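Side-chain contact in adhesin LabA (Helicobacter pylori, PDB 6GMM), which probably mediates attachment of the bacterium to the gastric mucosa by recognising LacdiNAc-bearing glycans through its extracellular lectin region: residues Gln142-Ser147 and Thr160-Thr165. Numbering follows the deposited sequence.
Sequences QKAFGS and TELKFT
Two first torsions bring Lys143 and Phe164 together: the lysine CG stands anti to its own carbonyl carbon (chi1 -57°), and the phenylalanine CG lies between backbone N and carbonyl carbon (chi1 67°), which carries the ring to the helix side; chi2 then presents its face. Lys143 CG sits 3.4 Å from the centroid of the Phe164 ring and only 4° off its normal, a CH-pi contact made squarely over the face. Centring is confirmed by the near-equal distances from Lys143 CG to the ring atoms, 3.6 Å to Phe164 CE2 and 3.8 Å to Phe164 CD1. Lys143 CB lies above the CD1-CE1 side, and the bend at chi2 leads the chain out past the CD2 edge, with Lys143 CE 4.0 Å from Phe164 CD2. The lysine NZ is hydrogen-bonded to Thr346 OG1 elsewhere in the chain. Leu162 lays both methyls against the helix at Lys143 and Ala144: CD1 is 3.8 Å from Lys143 O, and CD2 meets Ala144 CB at 4.1 Å. Between the two segments the contact is made by the CH-pi interaction and van der Waals packing, and the buried area is modest, 190 Å² over both sides. Leu162 and Phe164 both point their CB atoms at the helix, whereas Lys163 between them points away, the alternation expected of a strand. Within the range matched to the SabA N-terminal extracellular adhesion domain, the contact joins a two-stranded hairpin, strand 161-165 antiparallel to strand 181-185, to the C-terminal end of helix 128-145, where Ile140 also touches Leu162 and Phe164.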
loop_
_atom_site.group_PDB
_atom_site.type_symbol
_atom_site.label_atom_id
_atom_site.label_comp_id
_atom_site.label_asym_id
_atom_site.label_seq_id
_atom_site.Cartn_x
_atom_site.Cartn_y
_atom_site.Cartn_z
ATOM N N GLN A 142 16.433 -11.717 6.361
ATOM C CA GLN A 142 17.177 -12.627 5.497
ATOM C C GLN A 142 16.727 -14.075 5.653
ATOM O O GLN A 142 16.505 -14.724 4.635
ATOM C CB GLN A 142 18.696 -12.460 5.686
ATOM C CG GLN A 142 19.232 -11.254 4.915
ATOM C CD GLN A 142 19.271 -11.417 3.400
ATOM O OE1 GLN A 142 18.774 -12.376 2.794
ATOM N NE2 GLN A 142 19.885 -10.469 2.749
ATOM N N LYS A 143 16.524 -14.576 6.911
ATOM C CA LYS A 143 16.042 -15.962 7.123
ATOM C C LYS A 143 14.605 -16.140 6.657
ATOM O O LYS A 143 14.251 -17.213 6.170
ATOM C CB LYS A 143 16.221 -16.452 8.577
ATOM C CG LYS A 143 17.665 -16.389 9.109
ATOM C CD LYS A 143 18.612 -17.454 8.538
ATOM C CE LYS A 143 20.039 -17.313 9.041
ATOM N NZ LYS A 143 20.722 -16.086 8.530
ATOM N N ALA A 144 13.772 -15.092 6.773
ATOM C CA ALA A 144 12.379 -15.201 6.326
ATOM C C ALA A 144 12.259 -15.378 4.818
ATOM O O ALA A 144 11.327 -16.054 4.358
ATOM C CB ALA A 144 11.599 -13.994 6.759
ATOM N N PHE A 145 13.173 -14.762 4.045
ATOM C CA PHE A 145 13.167 -14.874 2.582
ATOM C C PHE A 145 13.687 -16.240 2.163
ATOM O O PHE A 145 13.307 -16.727 1.115
ATOM C CB PHE A 145 14.054 -13.785 1.946
ATOM C CG PHE A 145 13.343 -12.503 1.594
ATOM C CD1 PHE A 145 13.093 -11.537 2.564
ATOM C CD2 PHE A 145 12.995 -12.220 0.278
ATOM C CE1 PHE A 145 12.497 -10.319 2.224
ATOM C CE2 PHE A 145 12.438 -10.990 -0.060
ATOM C CZ PHE A 145 12.159 -10.063 0.919
ATOM N N GLY A 146 14.588 -16.820 2.957
ATOM C CA GLY A 146 15.182 -18.128 2.677
ATOM C C GLY A 146 16.184 -18.123 1.536
ATOM O O GLY A 146 16.457 -17.071 0.938
ATOM N N SER A 147 16.740 -19.305 1.221
ATOM C CA SER A 147 17.755 -19.427 0.168
ATOM C C SER A 147 17.221 -19.043 -1.215
ATOM O O SER A 147 17.934 -18.400 -1.979
ATOM C CB SER A 147 18.404 -20.813 0.176
ATOM O OG SER A 147 18.038 -21.640 -0.918
ATOM N N THR A 160 2.940 -19.094 10.250
ATOM C CA THR A 160 4.101 -19.908 9.862
ATOM C C THR A 160 5.279 -19.520 10.773
ATOM O O THR A 160 5.622 -18.342 10.839
ATOM C CB THR A 160 4.404 -19.793 8.354
ATOM O OG1 THR A 160 3.259 -20.244 7.629
ATOM C CG2 THR A 160 5.627 -20.628 7.935
ATOM N N GLU A 161 5.859 -20.502 11.498
ATOM C CA GLU A 161 6.970 -20.288 12.438
ATOM C C GLU A 161 8.316 -20.097 11.739
ATOM O O GLU A 161 8.649 -20.824 10.792
ATOM C CB GLU A 161 7.053 -21.452 13.452
ATOM C CG GLU A 161 8.108 -21.289 14.544
ATOM C CD GLU A 161 8.480 -22.556 15.297
ATOM O OE1 GLU A 161 8.379 -22.548 16.546
ATOM O OE2 GLU A 161 8.895 -23.548 14.649
ATOM N N LEU A 162 9.093 -19.125 12.243
ATOM C CA LEU A 162 10.457 -18.842 11.821
ATOM C C LEU A 162 11.361 -19.131 13.032
ATOM O O LEU A 162 11.203 -18.508 14.091
ATOM C CB LEU A 162 10.623 -17.391 11.330
ATOM C CG LEU A 162 11.965 -17.069 10.652
ATOM C CD1 LEU A 162 12.090 -17.748 9.282
ATOM C CD2 LEU A 162 12.144 -15.585 10.500
ATOM N N LYS A 163 12.252 -20.129 12.895
ATOM C CA LYS A 163 13.131 -20.552 13.988
ATOM C C LYS A 163 14.580 -20.812 13.542
ATOM O O LYS A 163 14.834 -21.707 12.730
ATOM C CB LYS A 163 12.535 -21.779 14.706
ATOM C CG LYS A 163 13.065 -21.995 16.116
ATOM C CD LYS A 163 12.440 -23.220 16.784
ATOM C CE LYS A 163 13.097 -24.531 16.410
ATOM N NZ LYS A 163 12.420 -25.689 17.055
ATOM N N PHE A 164 15.523 -20.040 14.101
ATOM C CA PHE A 164 16.956 -20.136 13.804
ATOM C C PHE A 164 17.787 -19.533 14.933
ATOM O O PHE A 164 17.305 -18.678 15.677
ATOM C CB PHE A 164 17.312 -19.459 12.458
ATOM C CG PHE A 164 17.131 -17.956 12.451
ATOM C CD1 PHE A 164 15.876 -17.390 12.276
ATOM C CD2 PHE A 164 18.218 -17.106 12.625
ATOM C CE1 PHE A 164 15.708 -16.005 12.307
ATOM C CE2 PHE A 164 18.049 -15.717 12.643
ATOM C CZ PHE A 164 16.798 -15.177 12.473
ATOM N N THR A 165 19.056 -19.939 15.004
ATOM C CA THR A 165 20.049 -19.456 15.969
ATOM C C THR A 165 20.933 -18.410 15.299
ATOM O O THR A 165 21.433 -18.625 14.188
ATOM C CB THR A 165 20.858 -20.636 16.514
ATOM O OG1 THR A 165 19.970 -21.528 17.182
ATOM C CG2 THR A 165 21.955 -20.212 17.482
#